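Putative cyclohexadienyl dehydrogenase and ADH prephenate dehydrogenase (Rhizobium meliloti, PDB 4WJI) probably catalyses the NAD(P)-dependent oxidative decarboxylation of prephenate to 4-hydroxyphenylpyruvate in tyrosine biosynthesis. Local coordinates at residues Ile93-Gly98 with Ala159-Phe164; Pro120-Ala125 with Lys178-Val183; Ala79-Ile84 with Ala109-Lys114. One frame throughout, in Å; residues are numbered along the deposited sequence.

Contacts 1 and 2 start on adjacent strands, 93-96 and 117-123, of the mixed sheet in the Rossmann-type nucleotide-binding part. Contact 1 sets helix 155-167 on the first strand; contact 2 reaches from the second to helix 177-203. Contact 3 joins helix 77-84 to the loop between helix 102-108 and strand 117-123. Along the chain, contact 3 closes before contact 2 opens, while contact 1 alternates with both. The centres of contacts 1 and 2 lie about 13 Å apart, and a probable hydrogen bond from Gly121 N to Asp96 OD1 links them. Both run from the sheet to the NADP site, and contact 2 also meets the tyrosine. Contact 3 lies farther out, its centre about 16 Å from that of contact 1 and about 21 Å from that of contact 2.

Contact 1. Residues Ile93-Gly98 with Ala159-Phe164; sequences IVTDVG and ARLRLF. With NAP (NADP nicotinamide-adenine-dinucleotide phosphate), chain B.
Thr95 turns a hydroxyl toward a leucine, and no hydrogen bond crosses this contact. Thr95 OG1 lies 3.3 Å from Leu161 CD2. The contact belongs to the Rossmann-type nucleotide-binding domain, where helix 155-167 packs over strand 93-96 of the sheet. The side chains of Thr95 and Leu161 meet tip to tip. With CG anti to the backbone N (chi1 -164°), Leu161 brings both methyls to the threonine. CD2 meets the hydroxyl side, and CD1 approaches Thr95 CG2 at 4.0 Å. The buried hydroxyl is satisfied by a hydrogen bond with Val119 O, on the neighbouring strand, which Leu161 also touches. Ile93 makes the second meeting. Its CD1 lies alongside the aliphatic part of Arg160, 4.2 Å from CD. The polar end of Arg160 is held elsewhere, by a hydrogen bond from NH2 to Gln3 O. Beyond the strand the chain turns to the cofactor. Val97 CG2 packs 3.6 Å from O4D of the NADP ribose. Asp96 shapes this turn as an Asx turn: its OD2 accepts from Gly98 N at 2.9 Å, with the donor well above the carboxylate plane.

Contact 2. Residues Pro120-Ala125 with Lys178-Val183; sequences PGHPIA and KHHDKV. With TYR (tyrosine), chain C; NAP (NADP nicotinamide-adenine-dinucleotide phosphate), chain B.
The His122 ring carries Ile124 CD1 over the centre of one face, 3.5 Å above its plane, and meets His180 and the bound tyrosine at its edge. His180 also uses its edge, toward His122 on one side and the Asp181 carboxylate on the other. The two imidazoles meet rim to rim, their planes at 59°, and neither covers the other's face. Between them runs a hydrogen bond of 2.8 Å joining His122 ND1 and His180 NE2. It is fairly straight, at 163°. The extended first torsion of His122 (chi1 -177°, CG opposite the backbone N) carries the ring out between helix and ligand. Its other nitrogen, NE2, is hydrogen-bonded to the tyrosine OH at 2.5 Å. On the helix, His180 ND1 donates to Asp181 OD1 at 2.8 Å. The oxygen is met on its anti side, somewhat out of the carboxylate plane, and lies close to the His180 ring plane. Asp181 is fixed in turn by the backbone N atoms of Lys101 and Gly102. These bonds probably limit the rotation of His180, and through it help to position His122. Nearby, Ala125 O lies 3.2 Å from C4N of the nicotinamide. His180 and Asp181 form a second shell behind His122, which lines the tyrosine pocket of this prephenate/arogenate dehydrogenase, where tyrosine and the nicotinamide of NADP lie together.

Contact 3. Residues Ala79-Ile84 with Ala109-Lys114; sequences AVAAEI and APHLPK
Helix 77-84 of the Rossmann-type nucleotide-binding domain is covered here by the loop that leads from helix 102-108 to strand 117-123. Ala82 and His111 make the most distinctive meeting, a CH-pi contact. The methyl of Ala82 sits over the centre of one face of the imidazole, with CB 3.8 Å from the ring centroid and only 13° off the ring normal. The ring is laid on the helix by its first torsion, which sets CG anti to the carbonyl carbon and beside the backbone N (chi1 -63°). Other ring atoms follow the helix backbone: His111 CG is 3.8 Å from Ala82 CA. The CA atoms of Ala82 and His111 are 5.5 Å apart, and the small alanines probably allow this close approach. An alanine in place of His111 is likely to leave the Ala82 methyl without its aromatic cover and open a gap between loop and helix. Ala81 packs against the base of the histidine side chain, its CB lying 4.0 Å from His111 CB. No hydrogen bond crosses the contact, so it rests on these carbon contacts. The side chain of His111 is partly exposed, about 5 Å from a bound magnesium ion. Leu112 also packs on Leu88, and helix 77-84 is backed by strand 4-10, where Val80 and Ile84 touch Ile10. Leu112 reaches the helix through one branch, its CD2 meeting Ala81 CB at 4.3 Å.

Contact 1. Residues Ile93-Gly98 with Ala159-Phe164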
loop_
_atom_site.group_PDB
_atom_site.type_symbol
_atom_site.label_atom_id
_atom_site.label_comp_id
_atom_site.label_asym_id
_atom_site.label_seq_id
_atom_site.Cartn_x
_atom_site.Cartn_y
_atom_site.Cartn_z
ATOM N N ILE A 93 -2.970 -11.628 35.561
ATOM C CA ILE A 93 -2.637 -12.005 34.187
ATOM C C ILE A 93 -1.875 -10.832 33.569
ATOM O O ILE A 93 -2.338 -9.694 33.587
ATOM C CB ILE A 93 -3.880 -12.313 33.340
ATOM C CG1 ILE A 93 -4.685 -13.462 33.938
ATOM C CG2 ILE A 93 -3.455 -12.662 31.913
ATOM C CD1 ILE A 93 -6.040 -13.677 33.317
ATOM N N VAL A 94 -0.675 -11.130 33.060
ATOM C CA VAL A 94 0.140 -10.162 32.364
ATOM C C VAL A 94 0.162 -10.514 30.898
ATOM O O VAL A 94 0.452 -11.658 30.532
ATOM C CB VAL A 94 1.594 -10.112 32.895
ATOM C CG1 VAL A 94 2.429 -9.127 32.091
ATOM C CG2 VAL A 94 1.606 -9.691 34.323
ATOM N N THR A 95 -0.188 -9.538 30.045
ATOM C CA THR A 95 -0.186 -9.744 28.597
ATOM C C THR A 95 0.488 -8.543 27.936
ATOM O O THR A 95 0.808 -7.542 28.556
ATOM C CB THR A 95 -1.627 -9.974 28.036
ATOM O OG1 THR A 95 -1.552 -10.423 26.683
ATOM C CG2 THR A 95 -2.457 -8.723 28.105
ATOM N N ASP A 96 0.775 -8.705 26.685
ATOM C CA ASP A 96 1.350 -7.660 25.903
ATOM C C ASP A 96 0.727 -7.669 24.535
ATOM O O ASP A 96 -0.182 -8.470 24.175
ATOM C CB ASP A 96 2.868 -7.849 25.806
ATOM C CG ASP A 96 3.247 -8.834 24.708
ATOM O OD1 ASP A 96 2.718 -9.956 24.774
ATOM O OD2 ASP A 96 4.047 -8.500 23.750
ATOM N N VAL A 97 1.123 -6.711 23.761
ATOM C CA VAL A 97 0.604 -6.580 22.391
ATOM C C VAL A 97 1.729 -6.463 21.338
ATOM O O VAL A 97 1.484 -6.053 20.215
ATOM C CB VAL A 97 -0.305 -5.352 22.305
ATOM C CG1 VAL A 97 -1.544 -5.536 23.163
ATOM C CG2 VAL A 97 0.425 -4.065 22.672
ATOM N N GLY A 98 2.961 -6.745 21.722
ATOM C CA GLY A 98 4.130 -6.561 20.863
ATOM C C GLY A 98 4.082 -7.255 19.506
ATOM O O GLY A 98 3.522 -8.358 19.344
ATOM N N ALA A 159 -8.025 -18.660 28.440
ATOM C CA ALA A 159 -9.433 -18.502 28.104
ATOM C C ALA A 159 -9.962 -17.119 28.428
ATOM O O ALA A 159 -10.753 -16.574 27.665
ATOM C CB ALA A 159 -10.271 -19.552 28.832
ATOM N N ARG A 160 -9.555 -16.536 29.552
ATOM C CA ARG A 160 -10.015 -15.179 29.864
ATOM C C ARG A 160 -9.484 -14.136 28.876
ATOM O O ARG A 160 -10.194 -13.190 28.517
ATOM C CB ARG A 160 -9.651 -14.766 31.285
ATOM C CG ARG A 160 -10.397 -15.542 32.364
ATOM C CD ARG A 160 -9.991 -15.080 33.749
ATOM N NE ARG A 160 -10.629 -13.805 34.111
ATOM C CZ ARG A 160 -10.369 -13.140 35.246
ATOM N NH1 ARG A 160 -9.399 -13.570 36.045
ATOM N NH2 ARG A 160 -11.033 -12.022 35.555
ATOM N N LEU A 161 -8.244 -14.311 28.459
ATOM C CA LEU A 161 -7.651 -13.403 27.456
ATOM C C LEU A 161 -8.301 -13.610 26.083
ATOM O O LEU A 161 -8.594 -12.629 25.369
ATOM C CB LEU A 161 -6.147 -13.539 27.419
ATOM C CG LEU A 161 -5.444 -12.402 26.714
ATOM C CD1 LEU A 161 -5.688 -11.024 27.314
ATOM C CD2 LEU A 161 -3.953 -12.676 26.644
ATOM N N ARG A 162 -8.589 -14.857 25.722
ATOM C CA ARG A 162 -9.332 -15.120 24.475
ATOM C C ARG A 162 -10.697 -14.420 24.517
ATOM O O ARG A 162 -11.088 -13.742 23.549
ATOM C CB ARG A 162 -9.501 -16.623 24.229
ATOM C CG ARG A 162 -10.399 -16.965 23.073
ATOM C CD ARG A 162 -10.518 -18.466 22.871
ATOM N NE ARG A 162 -9.276 -19.070 22.432
ATOM C CZ ARG A 162 -8.938 -19.284 21.155
ATOM N NH1 ARG A 162 -9.775 -18.964 20.168
ATOM N NH2 ARG A 162 -7.763 -19.828 20.851
ATOM N N LEU A 163 -11.405 -14.529 25.646
ATOM C CA LEU A 163 -12.721 -13.918 25.743
ATOM C C LEU A 163 -12.581 -12.385 25.630
ATOM O O LEU A 163 -13.394 -11.730 24.988
ATOM C CB LEU A 163 -13.426 -14.319 27.031
ATOM C CG LEU A 163 -14.692 -13.542 27.359
ATOM C CD1 LEU A 163 -15.765 -13.720 26.296
ATOM C CD2 LEU A 163 -15.253 -13.955 28.697
ATOM N N PHE A 164 -11.555 -11.831 26.249
ATOM C CA PHE A 164 -11.336 -10.385 26.225
ATOM C C PHE A 164 -11.178 -9.861 24.776
ATOM O O PHE A 164 -11.900 -8.960 24.314
ATOM C CB PHE A 164 -10.114 -10.064 27.062
ATOM C CG PHE A 164 -9.755 -8.572 27.088
ATOM C CD1 PHE A 164 -10.484 -7.680 27.863
ATOM C CD2 PHE A 164 -8.747 -8.090 26.306
ATOM C CE1 PHE A 164 -10.154 -6.326 27.941
ATOM C CE2 PHE A 164 -8.434 -6.717 26.333
ATOM C CZ PHE A 164 -9.131 -5.850 27.156
HETATM P PA NAP B . 2.899 4.305 20.360
HETATM O O1A NAP B . 1.607 4.850 19.884
HETATM O O2A NAP B . 4.198 4.930 19.980
HETATM O O5B NAP B . 2.851 4.273 21.964
HETATM C C5B NAP B . 4.030 3.987 22.708
HETATM C C4B NAP B . 3.753 3.872 24.206
HETATM O O4B NAP B . 4.898 3.296 24.823
HETATM C C3B NAP B . 3.578 5.222 24.879
HETATM O O3B NAP B . 2.801 5.104 26.059
HETATM C C2B NAP B . 4.979 5.569 25.308
HETATM O O2B NAP B . 4.998 6.399 26.436
HETATM C C1B NAP B . 5.514 4.220 25.702
HETATM N N9A NAP B . 6.991 4.033 25.670
HETATM C C8A NAP B . 7.824 4.291 24.675
HETATM N N7A NAP B . 9.066 3.963 24.921
HETATM C C5A NAP B . 9.041 3.457 26.186
HETATM C C6A NAP B . 10.045 2.943 27.031
HETATM N N6A NAP B . 11.330 2.883 26.632
HETATM N N1A NAP B . 9.669 2.502 28.213
HETATM C C2A NAP B . 8.398 2.566 28.570
HETATM N N3A NAP B . 7.392 3.040 27.859
HETATM C C4A NAP B . 7.752 3.487 26.663
HETATM O O3 NAP B . 2.999 2.736 20.047
HETATM P PN NAP B . 1.923 1.617 19.670
HETATM O O1N NAP B . 1.713 1.747 18.247
HETATM O O2N NAP B . 0.784 1.654 20.586
HETATM O O5D NAP B . 2.785 0.267 19.877
HETATM C C5D NAP B . 2.899 -0.371 21.124
HETATM C C4D NAP B . 3.196 -1.850 20.890
HETATM O O4D NAP B . 2.187 -2.379 20.055
HETATM C C3D NAP B . 4.488 -2.101 20.173
HETATM O O3D NAP B . 5.140 -3.225 20.741
HETATM C C2D NAP B . 4.087 -2.379 18.744
HETATM O O2D NAP B . 5.027 -3.226 18.132
HETATM C C1D NAP B . 2.761 -3.097 18.990
HETATM N N1N NAP B . 1.767 -2.989 17.910
HETATM C C2N NAP B . 1.677 -1.881 17.171
HETATM C C3N NAP B . 0.753 -1.777 16.159
HETATM C C7N NAP B . 0.618 -0.564 15.267
HETATM O O7N NAP B . 0.041 -0.677 14.219
HETATM N N7N NAP B . 1.140 0.567 15.687
HETATM C C4N NAP B . -0.084 -2.839 15.940
HETATM C C5N NAP B . 0.019 -3.951 16.735
HETATM C C6N NAP B . 0.976 -4.035 17.709
HETATM P P2B NAP B . 5.373 7.960 26.331
HETATM O O1X NAP B . 4.602 8.507 25.177
HETATM O O2X NAP B . 4.927 8.508 27.656
HETATM O O3X NAP B . 6.864 8.105 26.094
#

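Contact 2. Residues Pro120-Ala125 with Lys178-Val183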
loop_
_atom_site.group_PDB
_atom_site.type_symbol
_atom_site.label_atom_id
_atom_site.label_comp_id
_atom_site.label_asym_id
_atom_site.label_seq_id
_atom_site.Cartn_x
_atom_site.Cartn_y
_atom_site.Cartn_z
ATOM N N PRO A 120 1.212 -13.902 26.372
ATOM C CA PRO A 120 1.592 -12.919 25.358
ATOM C C PRO A 120 0.568 -12.839 24.230
ATOM O O PRO A 120 0.000 -13.820 23.881
ATOM C CB PRO A 120 2.929 -13.452 24.832
ATOM C CG PRO A 120 3.432 -14.375 25.876
ATOM C CD PRO A 120 2.188 -15.001 26.455
ATOM N N GLY A 121 0.367 -11.660 23.681
ATOM C CA GLY A 121 -0.602 -11.448 22.644
ATOM C C GLY A 121 -0.032 -10.545 21.559
ATOM O O GLY A 121 1.032 -9.909 21.693
ATOM N N HIS A 122 -0.743 -10.555 20.459
ATOM C CA HIS A 122 -0.475 -9.642 19.353
ATOM C C HIS A 122 -1.745 -9.345 18.555
ATOM O O HIS A 122 -2.156 -10.173 17.808
ATOM C CB HIS A 122 0.594 -10.239 18.428
ATOM C CG HIS A 122 0.997 -9.345 17.301
ATOM N ND1 HIS A 122 1.804 -9.775 16.274
ATOM C CD2 HIS A 122 0.752 -8.036 17.067
ATOM C CE1 HIS A 122 2.009 -8.775 15.444
ATOM N NE2 HIS A 122 1.376 -7.711 15.892
ATOM N N PRO A 123 -2.332 -8.152 18.695
ATOM C CA PRO A 123 -3.460 -7.830 17.826
ATOM C C PRO A 123 -2.956 -7.455 16.409
ATOM O O PRO A 123 -2.096 -6.589 16.256
ATOM C CB PRO A 123 -4.129 -6.639 18.528
ATOM C CG PRO A 123 -2.961 -5.943 19.208
ATOM C CD PRO A 123 -2.042 -7.049 19.630
ATOM N N ILE A 124 -3.566 -8.082 15.395
ATOM C CA ILE A 124 -3.163 -7.905 13.985
ATOM C C ILE A 124 -3.989 -6.766 13.430
ATOM O O ILE A 124 -4.861 -6.952 12.595
ATOM C CB ILE A 124 -3.267 -9.213 13.214
ATOM C CG1 ILE A 124 -2.617 -10.366 13.978
ATOM C CG2 ILE A 124 -2.679 -9.048 11.840
ATOM C CD1 ILE A 124 -1.147 -10.189 14.354
ATOM N N ALA A 125 -3.711 -5.556 13.926
ATOM C CA ALA A 125 -4.559 -4.403 13.647
ATOM C C ALA A 125 -3.758 -3.156 13.987
ATOM O O ALA A 125 -3.115 -3.086 15.024
ATOM C CB ALA A 125 -5.806 -4.413 14.542
ATOM N N LYS A 178 7.913 -18.993 18.067
ATOM C CA LYS A 178 8.798 -19.012 16.908
ATOM C C LYS A 178 8.015 -19.024 15.617
ATOM O O LYS A 178 8.418 -18.368 14.653
ATOM C CB LYS A 178 9.783 -20.182 16.955
ATOM C CG LYS A 178 10.834 -19.975 18.040
ATOM C CD LYS A 178 12.102 -20.781 17.821
ATOM C CE LYS A 178 13.178 -20.403 18.842
ATOM N NZ LYS A 178 12.729 -20.483 20.263
ATOM N N HIS A 179 6.913 -19.780 15.574
ATOM C CA HIS A 179 6.076 -19.773 14.372
ATOM C C HIS A 179 5.455 -18.400 14.144
ATOM O O HIS A 179 5.443 -17.888 13.008
ATOM C CB HIS A 179 5.023 -20.854 14.417
ATOM C CG HIS A 179 4.230 -20.990 13.160
ATOM N ND1 HIS A 179 4.790 -21.340 11.955
ATOM C CD2 HIS A 179 2.918 -20.780 12.917
ATOM C CE1 HIS A 179 3.852 -21.358 11.025
ATOM N NE2 HIS A 179 2.706 -21.024 11.587
ATOM N N HIS A 180 4.955 -17.770 15.215
ATOM C CA HIS A 180 4.482 -16.373 15.117
ATOM C C HIS A 180 5.495 -15.466 14.451
ATOM O O HIS A 180 5.175 -14.681 13.571
ATOM C CB HIS A 180 4.085 -15.823 16.481
ATOM C CG HIS A 180 3.874 -14.329 16.496
ATOM N ND1 HIS A 180 4.908 -13.435 16.500
ATOM C CD2 HIS A 180 2.738 -13.589 16.472
ATOM C CE1 HIS A 180 4.421 -12.197 16.485
ATOM N NE2 HIS A 180 3.108 -12.267 16.452
ATOM N N ASP A 181 6.737 -15.532 14.907
ATOM C CA ASP A 181 7.765 -14.657 14.438
ATOM C C ASP A 181 8.119 -14.898 12.948
ATOM O O ASP A 181 8.398 -13.937 12.222
ATOM C CB ASP A 181 8.991 -14.699 15.365
ATOM C CG ASP A 181 8.723 -14.031 16.763
ATOM O OD1 ASP A 181 7.664 -13.365 16.959
ATOM O OD2 ASP A 181 9.603 -14.182 17.668
ATOM N N LYS A 182 7.987 -16.150 12.485
ATOM C CA LYS A 182 8.185 -16.449 11.058
ATOM C C LYS A 182 7.021 -15.878 10.233
ATOM O O LYS A 182 7.228 -15.238 9.177
ATOM C CB LYS A 182 8.282 -17.946 10.817
ATOM C CG LYS A 182 8.706 -18.339 9.423
ATOM N N VAL A 183 5.799 -16.148 10.674
ATOM C CA VAL A 183 4.600 -15.668 9.985
ATOM C C VAL A 183 4.629 -14.129 9.895
ATOM O O VAL A 183 4.436 -13.529 8.812
ATOM C CB VAL A 183 3.314 -16.152 10.670
ATOM C CG1 VAL A 183 2.077 -15.523 10.032
ATOM C CG2 VAL A 183 3.173 -17.682 10.580
HETATM N N TYR C . 0.415 -0.358 11.445
HETATM C CA TYR C . 0.103 -1.260 10.305
HETATM C C TYR C . -0.743 -0.528 9.299
HETATM O O TYR C . -1.004 0.652 9.522
HETATM C CB TYR C . -0.608 -2.532 10.784
HETATM C CG TYR C . 0.169 -3.363 11.798
HETATM C CD1 TYR C . 1.541 -3.210 12.001
HETATM C CD2 TYR C . -0.489 -4.294 12.558
HETATM C CE1 TYR C . 2.221 -3.973 12.935
HETATM C CE2 TYR C . 0.163 -5.090 13.467
HETATM C CZ TYR C . 1.506 -4.928 13.683
HETATM O OH TYR C . 2.164 -5.665 14.634
HETATM O OXT TYR C . -1.144 -1.152 8.289
HETATM P PA NAP B . 2.899 4.305 20.360
HETATM O O1A NAP B . 1.607 4.850 19.884
HETATM O O2A NAP B . 4.198 4.930 19.980
HETATM O O5B NAP B . 2.851 4.273 21.964
HETATM C C5B NAP B . 4.030 3.987 22.708
HETATM C C4B NAP B . 3.753 3.872 24.206
HETATM O O4B NAP B . 4.898 3.296 24.823
HETATM C C3B NAP B . 3.578 5.222 24.879
HETATM O O3B NAP B . 2.801 5.104 26.059
HETATM C C2B NAP B . 4.979 5.569 25.308
HETATM O O2B NAP B . 4.998 6.399 26.436
HETATM C C1B NAP B . 5.514 4.220 25.702
HETATM N N9A NAP B . 6.991 4.033 25.670
HETATM C C8A NAP B . 7.824 4.291 24.675
HETATM N N7A NAP B . 9.066 3.963 24.921
HETATM C C5A NAP B . 9.041 3.457 26.186
HETATM C C6A NAP B . 10.045 2.943 27.031
HETATM N N6A NAP B . 11.330 2.883 26.632
HETATM N N1A NAP B . 9.669 2.502 28.213
HETATM C C2A NAP B . 8.398 2.566 28.570
HETATM N N3A NAP B . 7.392 3.040 27.859
HETATM C C4A NAP B . 7.752 3.487 26.663
HETATM O O3 NAP B . 2.999 2.736 20.047
HETATM P PN NAP B . 1.923 1.617 19.670
HETATM O O1N NAP B . 1.713 1.747 18.247
HETATM O O2N NAP B . 0.784 1.654 20.586
HETATM O O5D NAP B . 2.785 0.267 19.877
HETATM C C5D NAP B . 2.899 -0.371 21.124
HETATM C C4D NAP B . 3.196 -1.850 20.890
HETATM O O4D NAP B . 2.187 -2.379 20.055
HETATM C C3D NAP B . 4.488 -2.101 20.173
HETATM O O3D NAP B . 5.140 -3.225 20.741
HETATM C C2D NAP B . 4.087 -2.379 18.744
HETATM O O2D NAP B . 5.027 -3.226 18.132
HETATM C C1D NAP B . 2.761 -3.097 18.990
HETATM N N1N NAP B . 1.767 -2.989 17.910
HETATM C C2N NAP B . 1.677 -1.881 17.171
HETATM C C3N NAP B . 0.753 -1.777 16.159
HETATM C C7N NAP B . 0.618 -0.564 15.267
HETATM O O7N NAP B . 0.041 -0.677 14.219
HETATM N N7N NAP B . 1.140 0.567 15.687
HETATM C C4N NAP B . -0.084 -2.839 15.940
HETATM C C5N NAP B . 0.019 -3.951 16.735
HETATM C C6N NAP B . 0.976 -4.035 17.709
HETATM P P2B NAP B . 5.373 7.960 26.331
HETATM O O1X NAP B . 4.602 8.507 25.177
HETATM O O2X NAP B . 4.927 8.508 27.656
HETATM O O3X NAP B . 6.864 8.105 26.094
#

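Contact 3. Residues Ala79-Ile84 with Ala109-Lys114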
loop_
_atom_site.group_PDB
_atom_site.type_symbol
_atom_site.label_atom_id
_atom_site.label_comp_id
_atom_site.label_asym_id
_atom_site.label_seq_id
_atom_site.Cartn_x
_atom_site.Cartn_y
_atom_site.Cartn_z
ATOM N N ALA A 79 12.340 -4.103 30.619
ATOM C CA ALA A 79 12.405 -3.080 31.648
ATOM C C ALA A 79 11.051 -2.946 32.364
ATOM O O ALA A 79 10.992 -2.752 33.566
ATOM C CB ALA A 79 12.829 -1.775 31.052
ATOM N N VAL A 80 9.962 -3.024 31.603
ATOM C CA VAL A 80 8.642 -3.006 32.235
ATOM C C VAL A 80 8.435 -4.193 33.171
ATOM O O VAL A 80 7.967 -4.029 34.296
ATOM C CB VAL A 80 7.496 -2.963 31.180
ATOM C CG1 VAL A 80 6.161 -3.146 31.856
ATOM C CG2 VAL A 80 7.507 -1.655 30.415
ATOM N N ALA A 81 8.774 -5.392 32.715
ATOM C CA ALA A 81 8.596 -6.602 33.511
ATOM C C ALA A 81 9.426 -6.462 34.814
ATOM O O ALA A 81 8.942 -6.803 35.876
ATOM C CB ALA A 81 9.037 -7.825 32.708
ATOM N N ALA A 82 10.649 -5.967 34.720
ATOM C CA ALA A 82 11.484 -5.839 35.889
ATOM C C ALA A 82 10.858 -4.859 36.887
ATOM O O ALA A 82 10.930 -5.080 38.099
ATOM C CB ALA A 82 12.864 -5.387 35.479
ATOM N N GLU A 83 10.260 -3.765 36.401
ATOM C CA GLU A 83 9.716 -2.737 37.317
ATOM C C GLU A 83 8.455 -3.234 38.003
ATOM O O GLU A 83 8.200 -2.945 39.171
ATOM C CB GLU A 83 9.393 -1.447 36.541
ATOM C CG GLU A 83 8.937 -0.265 37.398
ATOM C CD GLU A 83 10.025 0.254 38.372
ATOM O OE1 GLU A 83 11.201 -0.200 38.311
ATOM O OE2 GLU A 83 9.712 1.136 39.220
ATOM N N ILE A 84 7.642 -4.018 37.306
ATOM C CA ILE A 84 6.331 -4.410 37.893
ATOM C C ILE A 84 6.354 -5.717 38.700
ATOM O O ILE A 84 5.458 -5.995 39.465
ATOM C CB ILE A 84 5.232 -4.508 36.793
ATOM C CG1 ILE A 84 5.465 -5.681 35.789
ATOM C CG2 ILE A 84 5.068 -3.177 36.098
ATOM C CD1 ILE A 84 4.370 -5.869 34.754
ATOM N N ALA A 109 9.776 -13.017 30.826
ATOM C CA ALA A 109 9.535 -14.155 31.695
ATOM C C ALA A 109 10.544 -14.318 32.842
ATOM O O ALA A 109 10.123 -14.669 33.962
ATOM C CB ALA A 109 9.426 -15.443 30.871
ATOM N N PRO A 110 11.838 -14.015 32.636
ATOM C CA PRO A 110 12.748 -14.188 33.763
ATOM C C PRO A 110 12.465 -13.298 34.968
ATOM O O PRO A 110 12.917 -13.594 36.078
ATOM C CB PRO A 110 14.117 -13.822 33.158
ATOM C CG PRO A 110 13.963 -14.091 31.722
ATOM C CD PRO A 110 12.564 -13.697 31.400
ATOM N N HIS A 111 11.728 -12.223 34.765
ATOM C CA HIS A 111 11.402 -11.291 35.850
ATOM C C HIS A 111 10.105 -11.615 36.532
ATOM O O HIS A 111 9.912 -11.249 37.679
ATOM C CB HIS A 111 11.293 -9.874 35.324
ATOM C CG HIS A 111 12.555 -9.341 34.763
ATOM N ND1 HIS A 111 13.643 -9.045 35.544
ATOM C CD2 HIS A 111 12.915 -9.079 33.486
ATOM C CE1 HIS A 111 14.616 -8.595 34.771
ATOM N NE2 HIS A 111 14.196 -8.607 33.519
ATOM N N LEU A 112 9.184 -12.269 35.818
ATOM C CA LEU A 112 7.843 -12.401 36.340
ATOM C C LEU A 112 7.772 -13.566 37.351
ATOM O O LEU A 112 8.366 -14.651 37.138
ATOM C CB LEU A 112 6.853 -12.628 35.199
ATOM C CG LEU A 112 6.660 -11.480 34.205
ATOM C CD1 LEU A 112 5.737 -11.924 33.082
ATOM C CD2 LEU A 112 6.155 -10.172 34.843
ATOM N N PRO A 113 7.066 -13.356 38.462
ATOM C CA PRO A 113 6.987 -14.434 39.473
ATOM C C PRO A 113 6.141 -15.666 39.045
ATOM O O PRO A 113 5.306 -15.556 38.157
ATOM C CB PRO A 113 6.349 -13.751 40.675
ATOM C CG PRO A 113 5.687 -12.516 40.163
ATOM C CD PRO A 113 6.330 -12.142 38.837
ATOM N N LYS A 114 6.347 -16.808 39.719
ATOM C CA LYS A 114 5.638 -18.068 39.419
ATOM C C LYS A 114 4.132 -17.948 39.630
ATOM O O LYS A 114 3.366 -18.721 39.059
ATOM C CB LYS A 114 6.134 -19.209 40.350
#